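Local coordinates for protein allantoin racemase (Pseudomonas fluorescens, PDB 5LFD) that probably interconverts the D and L forms of allantoin and related 5-monosubstituted hydantoins, at residues E174-G179 / V196-G201; I95-A100 / E124-L129; R2-N7 / D59-Y64. One frame throughout, in Å; residues are numbered along the deposited sequence.

Contact 1 of 3, residues E174-G179 / V196-G201; sequences EVICLG and VPVVDG
L178, V199 and I176 carry most of this pairing of two parallel strands, and each gives both backbone and side chain to it. The amide of I176 starts the pattern by donating to P197 O. I176 O accepts from V199 N at 2.7 Å. V199 O then accepts from L178 N at 3.1 Å, so V199 is held through both its own N and its own O by residues two apart, as a parallel pair requires. Beyond the last bond, a water accepts weakly from G201 N and donates to L178 O.

The side chains sort onto two faces. On one, I176 sits beside V198; its CG1, placed next to its own backbone N (chi1 -63°), reaches V196 CG2 at 3.7 Å. L178 points at the partner strand: its CD2 meets V198 CG1 at 3.9 Å with the two side chains at about a right angle, while CD1 lies 4.2 Å from D200 CB. I190 of helix 187-194 also packs on L178, and A164 of helix 153-171 on I176. On the other face V199 and C177 turn to helix 95-104, and V199 CG2 touches V175 CG2 at 4.0 Å. D200 is the N-cap of the next helix, its OD1 taking V202 N and its OD2 held by G185 N.

Strand 175-178, helix 187-194 and strand 198-199 thus form a classic beta-alpha-beta crossover, in which 198-199 is the outermost strand of the second parallel sheet within this chain.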
loop_
_atom_site.group_PDB
_atom_site.type_symbol
_atom_site.label_atom_id
_atom_site.label_comp_id
_atom_site.label_asym_id
_atom_site.label_seq_id
_atom_site.Cartn_x
_atom_site.Cartn_y
_atom_site.Cartn_z
ATOM N N GLU A 174 19.976 8.029 -0.070
ATOM C CA GLU A 174 20.826 8.962 0.708
ATOM C C GLU A 174 21.829 8.167 1.501
ATOM O O GLU A 174 22.727 8.741 2.114
ATOM C CB GLU A 174 19.965 9.837 1.659
ATOM C CG GLU A 174 19.003 10.648 0.826
ATOM C CD GLU A 174 18.192 11.634 1.603
ATOM O OE1 GLU A 174 18.237 11.659 2.859
ATOM O OE2 GLU A 174 17.501 12.363 0.934
ATOM N N VAL A 175 21.636 6.843 1.482
ATOM C CA VAL A 175 22.495 5.883 2.152
ATOM C C VAL A 175 22.563 4.580 1.374
ATOM O O VAL A 175 21.599 4.206 0.676
ATOM C CB VAL A 175 22.320 5.737 3.686
ATOM C CG1 VAL A 175 21.076 6.381 4.255
ATOM C CG2 VAL A 175 22.593 4.343 4.227
ATOM N N ILE A 176 23.757 3.949 1.425
ATOM C CA ILE A 176 24.042 2.745 0.682
ATOM C C ILE A 176 24.173 1.572 1.645
ATOM O O ILE A 176 24.883 1.692 2.676
ATOM C CB ILE A 176 25.309 2.872 -0.200
ATOM C CG1 ILE A 176 25.137 3.955 -1.289
ATOM C CG2 ILE A 176 25.633 1.510 -0.869
ATOM C CD1 ILE A 176 24.030 3.645 -2.305
ATOM N N CYS A 177 23.493 0.457 1.327
ATOM C CA CYS A 177 23.665 -0.786 2.058
ATOM C C CYS A 177 24.434 -1.749 1.167
ATOM O O CYS A 177 24.092 -1.944 0.012
ATOM C CB CYS A 177 22.324 -1.417 2.401
ATOM S SG CYS A 177 21.426 -0.526 3.676
ATOM N N LEU A 178 25.522 -2.298 1.682
ATOM C CA LEU A 178 26.217 -3.339 0.949
ATOM C C LEU A 178 25.285 -4.556 0.950
ATOM O O LEU A 178 24.675 -4.862 1.980
ATOM C CB LEU A 178 27.532 -3.647 1.655
ATOM C CG LEU A 178 28.514 -2.493 1.816
ATOM C CD1 LEU A 178 29.733 -2.967 2.592
ATOM C CD2 LEU A 178 28.893 -1.914 0.465
ATOM N N GLY A 179 25.134 -5.208 -0.190
ATOM C CA GLY A 179 24.294 -6.397 -0.257
ATOM C C GLY A 179 24.866 -7.779 -0.570
ATOM O O GLY A 179 24.084 -8.605 -1.061
ATOM N N VAL A 196 28.151 9.467 0.739
ATOM C CA VAL A 196 26.995 9.163 1.580
ATOM C C VAL A 196 27.378 8.093 2.578
ATOM O O VAL A 196 28.281 7.296 2.300
ATOM C CB VAL A 196 25.776 8.674 0.739
ATOM C CG1 VAL A 196 25.372 9.720 -0.295
ATOM C CG2 VAL A 196 25.997 7.294 0.091
ATOM N N PRO A 197 26.702 8.042 3.746
ATOM C CA PRO A 197 27.006 6.927 4.664
ATOM C C PRO A 197 26.852 5.557 3.960
ATOM O O PRO A 197 25.941 5.361 3.118
ATOM C CB PRO A 197 25.980 7.067 5.794
ATOM C CG PRO A 197 25.326 8.359 5.621
ATOM C CD PRO A 197 25.661 8.937 4.266
ATOM N N VAL A 198 27.749 4.615 4.280
ATOM C CA VAL A 198 27.639 3.291 3.711
ATOM C C VAL A 198 27.505 2.300 4.839
ATOM O O VAL A 198 28.375 2.265 5.707
ATOM C CB VAL A 198 28.841 2.948 2.789
ATOM C CG1 VAL A 198 28.668 1.563 2.210
ATOM C CG2 VAL A 198 29.008 3.983 1.654
ATOM N N VAL A 199 26.439 1.488 4.845
ATOM C CA VAL A 199 26.185 0.572 5.987
ATOM C C VAL A 199 26.625 -0.865 5.642
ATOM O O VAL A 199 26.251 -1.405 4.612
ATOM C CB VAL A 199 24.682 0.567 6.442
ATOM C CG1 VAL A 199 24.474 -0.499 7.528
ATOM C CG2 VAL A 199 24.276 1.955 6.987
ATOM N N ASP A 200 27.394 -1.489 6.531
ATOM C CA ASP A 200 27.802 -2.912 6.375
ATOM C C ASP A 200 26.870 -3.761 7.300
ATOM O O ASP A 200 26.950 -3.673 8.533
ATOM C CB ASP A 200 29.288 -3.028 6.729
ATOM C CG ASP A 200 29.858 -4.433 6.519
ATOM O OD1 ASP A 200 29.122 -5.375 6.164
ATOM O OD2 ASP A 200 31.085 -4.589 6.733
ATOM N N GLY A 201 25.952 -4.534 6.709
ATOM C CA GLY A 201 25.045 -5.344 7.519
ATOM C C GLY A 201 25.782 -6.292 8.514
ATOM O O GLY A 201 25.256 -6.569 9.593
HETATM O O HOH W 1 25.382 -6.419 4.267
#

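Contact 2 of 3, residues I95-A100 / E124-L129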
loop_
_atom_site.group_PDB
_atom_site.type_symbol
_atom_site.label_atom_id
_atom_site.label_comp_id
_atom_site.label_asym_id
_atom_site.label_seq_id
_atom_site.Cartn_x
_atom_site.Cartn_y
_atom_site.Cartn_z
ATOM N N ILE A 95 21.604 -10.100 8.425
ATOM C CA ILE A 95 22.398 -8.885 8.047
ATOM C C ILE A 95 21.665 -7.969 7.046
ATOM O O ILE A 95 21.971 -6.786 6.922
ATOM C CB ILE A 95 23.807 -9.181 7.494
ATOM C CG1 ILE A 95 23.704 -9.951 6.155
ATOM C CG2 ILE A 95 24.678 -9.817 8.593
ATOM C CD1 ILE A 95 25.030 -10.156 5.453
ATOM N N THR A 96 20.746 -8.572 6.318
ATOM C CA THR A 96 19.799 -7.920 5.393
ATOM C C THR A 96 19.001 -6.886 6.139
ATOM O O THR A 96 19.024 -5.688 5.795
ATOM C CB THR A 96 18.823 -8.974 4.738
ATOM O OG1 THR A 96 19.574 -10.075 4.155
ATOM C CG2 THR A 96 17.996 -8.316 3.656
ATOM N N GLU A 97 18.297 -7.353 7.165
ATOM C CA GLU A 97 17.491 -6.477 8.015
ATOM C C GLU A 97 18.338 -5.597 8.930
ATOM O O GLU A 97 17.990 -4.454 9.152
ATOM C CB GLU A 97 16.489 -7.295 8.843
ATOM C CG GLU A 97 15.503 -7.952 7.923
ATOM C CD GLU A 97 14.976 -9.234 8.446
ATOM O OE1 GLU A 97 14.552 -10.064 7.623
ATOM O OE2 GLU A 97 14.937 -9.402 9.698
ATOM N N ALA A 98 19.458 -6.108 9.414
ATOM C CA ALA A 98 20.394 -5.260 10.157
ATOM C C ALA A 98 20.840 -4.023 9.350
ATOM O O ALA A 98 20.794 -2.916 9.886
ATOM C CB ALA A 98 21.601 -6.055 10.663
ATOM N N ALA A 99 21.208 -4.189 8.071
ATOM C CA ALA A 99 21.705 -3.074 7.240
ATOM C C ALA A 99 20.619 -1.991 6.996
ATOM O O ALA A 99 20.883 -0.756 7.139
ATOM C CB ALA A 99 22.205 -3.587 5.883
ATOM N N ALA A 100 19.427 -2.475 6.610
ATOM C CA ALA A 100 18.355 -1.603 6.153
ATOM C C ALA A 100 17.843 -0.840 7.375
ATOM O O ALA A 100 17.615 0.370 7.356
ATOM C CB ALA A 100 17.233 -2.448 5.544
ATOM N N GLU A 124 14.557 -7.807 -2.336
ATOM C CA GLU A 124 13.340 -6.977 -2.219
ATOM C C GLU A 124 12.292 -7.687 -1.449
ATOM O O GLU A 124 11.654 -7.091 -0.570
ATOM C CB GLU A 124 12.752 -6.575 -3.598
ATOM C CG GLU A 124 13.728 -5.854 -4.528
ATOM C CD GLU A 124 13.174 -5.736 -5.959
ATOM O OE1 GLU A 124 12.514 -6.662 -6.422
ATOM O OE2 GLU A 124 13.400 -4.714 -6.636
ATOM N N ASP A 125 12.079 -8.962 -1.772
ATOM C CA ASP A 125 11.096 -9.756 -1.012
ATOM C C ASP A 125 11.442 -9.904 0.473
ATOM O O ASP A 125 10.550 -9.793 1.322
ATOM C CB ASP A 125 10.748 -11.102 -1.713
ATOM C CG ASP A 125 9.989 -10.915 -3.040
ATOM O OD1 ASP A 125 10.025 -11.814 -3.931
ATOM O OD2 ASP A 125 9.389 -9.846 -3.251
ATOM N N ARG A 126 12.728 -10.080 0.828
ATOM C CA ARG A 126 13.046 -10.202 2.260
ATOM C C ARG A 126 12.694 -8.856 2.977
ATOM O O ARG A 126 12.061 -8.826 4.035
ATOM C CB ARG A 126 14.500 -10.653 2.518
ATOM C CG ARG A 126 14.879 -12.050 2.014
ATOM C CD ARG A 126 13.933 -13.128 2.544
ATOM N NE ARG A 126 13.984 -13.201 3.996
ATOM C CZ ARG A 126 13.161 -13.962 4.715
ATOM N NH1 ARG A 126 12.247 -14.704 4.093
ATOM N NH2 ARG A 126 13.274 -14.024 6.029
ATOM N N LEU A 127 13.037 -7.756 2.325
ATOM C CA LEU A 127 12.870 -6.425 2.900
ATOM C C LEU A 127 11.380 -6.146 3.132
ATOM O O LEU A 127 11.002 -5.550 4.176
ATOM C CB LEU A 127 13.504 -5.354 2.004
ATOM C CG LEU A 127 15.021 -5.398 2.149
ATOM C CD1 LEU A 127 15.703 -4.453 1.160
ATOM C CD2 LEU A 127 15.402 -5.152 3.600
ATOM N N LYS A 128 10.580 -6.560 2.145
ATOM C CA LYS A 128 9.122 -6.399 2.149
ATOM C C LYS A 128 8.509 -7.168 3.270
ATOM O O LYS A 128 7.711 -6.603 4.013
ATOM C CB LYS A 128 8.530 -6.846 0.821
ATOM C CG LYS A 128 8.866 -5.892 -0.303
ATOM C CD LYS A 128 8.329 -6.339 -1.678
ATOM C CE LYS A 128 8.549 -5.211 -2.675
ATOM N NZ LYS A 128 8.059 -5.414 -4.062
ATOM N N LEU A 129 8.908 -8.430 3.432
ATOM C CA LEU A 129 8.421 -9.263 4.559
ATOM C C LEU A 129 8.740 -8.672 5.911
ATOM O O LEU A 129 8.039 -8.930 6.874
ATOM C CB LEU A 129 9.081 -10.661 4.590
ATOM C CG LEU A 129 8.465 -11.762 3.724
ATOM C CD1 LEU A 129 9.504 -12.886 3.555
ATOM C CD2 LEU A 129 7.189 -12.270 4.400
HETATM O O HOH W 2 16.014 -11.774 5.660
#
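Helices 95-104 and 120-129 pack here through T96, A100 and L127, inside the alpha/beta core of the racemase fold; their short segments cross at -70° with axes 10.1 Å apart. L127 supplies the apolar contact from its helix. One of its two methyls, CD2, does the touching: it lies 3.8 Å from A100 CB and 4.1 Å from T96 CG2, spanning two residues one helical turn apart. T96 offers only its methyl to this side, because CG2 stands anti to the backbone N while OG1 turns to G77 N.

Next to this apolar patch lies a polar one. E97 OE1 and R126 NH2 are 4.5 Å apart, too far for a salt bridge, and a water fills the step: it sits in the plane of the R126 guanidinium, 3.0 Å from NE, which donates to it, and lies 3.0 Å from E97 OE1, to which it can donate. E97 OE2 pairs with R81 and R126 NH2 with E82, two neighbouring residues at the start of helix 81-87. An apolar patch beside a polar, water-linked pair thus joins two steeply crossed helices of the alpha/beta racemase fold, with Y110 of strand 110-114 touching both A100 and L127.

Contact 3 of 3, residues R2-N7 / D59-Y64; sequences RILVVN and DRVMAY
Y64, just past the end of helix 47-63, lays its ring over L4 and carries its hydroxyl on to R2, so one side chain spans two residues of strand 2-7. Its path begins at CB, 4.4 Å from L4 CD1. With CG anti to the backbone N (chi1 -171°), the ring is carried obliquely across the strand toward R2. CD2 faces both leucine methyls, while the rest of the ring passes over L4 CD2: CE2 comes to 3.7 Å of that methyl and CZ to 3.8 Å, with CE1 a little farther from it. The methyl stands above one face, only 15° off the normal through the centroid, which makes it a CH-pi contact, slightly displaced toward the rim. At the tip, OH lies 3.4 Å from R2 CD and 3.6 Å from R2 NE; it meets the aliphatic end of the arginine as the chain bends toward its guanidinium, whose plane is turned 59° from the ring. The charge of R2 is spent on other partners, a salt bridge to E31 and a hydrogen bond to P67 O.

Deeper along the strand, V61 takes over from Y64. Its CG2 touches V6 CG2 at 3.8 Å, and its CG1 approaches L4 CD1 at 4.4 Å, so L4 is met by both the valine and the tyrosine. Replacing Y64 with alanine would remove the ring and hydroxyl, and would probably leave L4 CD2 without its aromatic cover and R2 CD without the oxygen it rests against.

Everything that joins helix to strand here is van der Waals or CH-pi in character. That implies a contact held by the fit of methyls and ring, with the R2 guanidinium at its end bound to other partners.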
loop_
_atom_site.group_PDB
_atom_site.type_symbol
_atom_site.label_atom_id
_atom_site.label_comp_id
_atom_site.label_asym_id
_atom_site.label_seq_id
_atom_site.Cartn_x
_atom_site.Cartn_y
_atom_site.Cartn_z
ATOM N N ARG A 2 28.711 -14.410 23.826
ATOM C CA ARG A 2 29.056 -15.153 22.632
ATOM C C ARG A 2 27.963 -15.009 21.532
ATOM O O ARG A 2 26.817 -15.342 21.761
ATOM C CB ARG A 2 29.249 -16.647 22.963
ATOM C CG ARG A 2 29.883 -17.407 21.836
ATOM C CD ARG A 2 30.144 -18.843 22.203
ATOM N NE ARG A 2 31.487 -18.955 22.802
ATOM C CZ ARG A 2 31.724 -19.588 23.939
ATOM N NH1 ARG A 2 30.726 -20.183 24.578
ATOM N NH2 ARG A 2 32.942 -19.636 24.419
ATOM N N ILE A 3 28.390 -14.598 20.347
ATOM C CA ILE A 3 27.510 -14.446 19.209
ATOM C C ILE A 3 27.947 -15.357 18.056
ATOM O O ILE A 3 29.093 -15.249 17.545
ATOM C CB ILE A 3 27.556 -12.962 18.711
ATOM C CG1 ILE A 3 27.152 -11.967 19.845
ATOM C CG2 ILE A 3 26.746 -12.814 17.430
ATOM C CD1 ILE A 3 27.514 -10.510 19.481
ATOM N N LEU A 4 27.051 -16.253 17.628
ATOM C CA LEU A 4 27.333 -17.046 16.440
ATOM C C LEU A 4 27.119 -16.205 15.182
ATOM O O LEU A 4 26.039 -15.638 14.990
ATOM C CB LEU A 4 26.473 -18.324 16.397
ATOM C CG LEU A 4 26.462 -19.226 17.646
ATOM C CD1 LEU A 4 25.557 -20.445 17.430
ATOM C CD2 LEU A 4 27.875 -19.597 18.187
ATOM N N VAL A 5 28.156 -16.100 14.356
ATOM C CA VAL A 5 28.082 -15.493 13.013
ATOM C C VAL A 5 28.164 -16.542 11.890
ATOM O O VAL A 5 29.254 -17.079 11.572
ATOM C CB VAL A 5 29.177 -14.429 12.790
ATOM C CG1 VAL A 5 29.017 -13.750 11.453
ATOM C CG2 VAL A 5 29.103 -13.388 13.895
ATOM N N VAL A 6 27.009 -16.810 11.254
ATOM C CA VAL A 6 26.912 -17.952 10.373
ATOM C C VAL A 6 26.855 -17.532 8.914
ATOM O O VAL A 6 25.987 -16.723 8.483
ATOM C CB VAL A 6 25.684 -18.821 10.748
ATOM C CG1 VAL A 6 25.788 -20.153 10.039
ATOM C CG2 VAL A 6 25.604 -19.025 12.240
ATOM N N ASN A 7 27.797 -18.047 8.156
ATOM C CA ASN A 7 27.847 -17.833 6.727
ATOM C C ASN A 7 26.651 -18.599 6.153
ATOM O O ASN A 7 26.266 -19.660 6.686
ATOM C CB ASN A 7 29.183 -18.393 6.140
ATOM C CG ASN A 7 29.454 -17.946 4.692
ATOM O OD1 ASN A 7 28.594 -17.323 4.001
ATOM N ND2 ASN A 7 30.660 -18.275 4.199
ATOM N N ASP A 59 20.806 -26.184 10.653
ATOM C CA ASP A 59 21.465 -27.427 11.019
ATOM C C ASP A 59 22.795 -27.040 11.707
ATOM O O ASP A 59 23.056 -27.463 12.829
ATOM C CB ASP A 59 21.640 -28.304 9.761
ATOM C CG ASP A 59 22.624 -29.473 9.966
ATOM O OD1 ASP A 59 23.748 -29.537 9.364
ATOM O OD2 ASP A 59 22.258 -30.325 10.772
ATOM N N ARG A 60 23.609 -26.209 11.068
ATOM C CA ARG A 60 24.884 -25.823 11.633
ATOM C C ARG A 60 24.727 -25.251 13.065
ATOM O O ARG A 60 25.523 -25.545 13.938
ATOM C CB ARG A 60 25.607 -24.849 10.668
ATOM C CG ARG A 60 27.069 -24.537 10.986
ATOM C CD ARG A 60 27.953 -25.795 11.059
ATOM N NE ARG A 60 29.274 -25.553 11.680
ATOM C CZ ARG A 60 29.514 -25.724 12.984
ATOM N NH1 ARG A 60 28.535 -26.091 13.820
ATOM N NH2 ARG A 60 30.744 -25.516 13.461
ATOM N N VAL A 61 23.656 -24.492 13.316
ATOM C CA VAL A 61 23.504 -23.792 14.577
ATOM C C VAL A 61 23.080 -24.800 15.607
ATOM O O VAL A 61 23.502 -24.691 16.767
ATOM C CB VAL A 61 22.470 -22.620 14.485
ATOM C CG1 VAL A 61 21.902 -22.236 15.837
ATOM C CG2 VAL A 61 23.068 -21.409 13.742
ATOM N N MET A 62 22.231 -25.756 15.210
ATOM C CA MET A 62 21.680 -26.719 16.132
ATOM C C MET A 62 22.739 -27.755 16.498
ATOM O O MET A 62 22.593 -28.462 17.468
ATOM C CB MET A 62 20.440 -27.394 15.548
ATOM C CG MET A 62 19.206 -26.484 15.492
ATOM S SD MET A 62 18.699 -25.740 17.082
ATOM C CE MET A 62 19.370 -24.110 16.958
ATOM N N ALA A 63 23.798 -27.844 15.693
ATOM C CA ALA A 63 24.899 -28.768 15.942
ATOM C C ALA A 63 25.902 -28.172 16.931
ATOM O O ALA A 63 26.683 -28.899 17.527
ATOM C CB ALA A 63 25.596 -29.153 14.633
ATOM N N TYR A 64 25.886 -26.860 17.111
ATOM C CA TYR A 64 26.824 -26.196 18.020
ATOM C C TYR A 64 26.400 -26.506 19.470
ATOM O O TYR A 64 25.240 -26.368 19.822
ATOM C CB TYR A 64 26.869 -24.685 17.702
ATOM C CG TYR A 64 27.953 -23.885 18.408
ATOM C CD1 TYR A 64 29.230 -23.723 17.839
ATOM C CD2 TYR A 64 27.688 -23.287 19.625
ATOM C CE1 TYR A 64 30.234 -22.994 18.498
ATOM C CE2 TYR A 64 28.649 -22.550 20.287
ATOM C CZ TYR A 64 29.917 -22.404 19.745
ATOM O OH TYR A 64 30.827 -21.685 20.475
#

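How the contacts relate
Along the chain the contacts come in the order 3, 2, 1. Contact 3 packs helix 47-63 on strand 2-7, an inner strand of the first four-stranded parallel sheet, whereas contact 1 builds the 198-199 edge, within this chain, of the second such sheet. Their centres are about 26 Å apart, on opposite sides of the chain's centre. Contact 2 lies between them in sequence, about 13 Å from contact 1 and 20 Å from contact 3, centre to centre. It touches contact 1 directly: C177 SG lies 3.5 Å from A99 O, so helix 95-104, which follows the first sheet's last strand, also packs on the second sheet, consistent with its joining the two halves of this racemase.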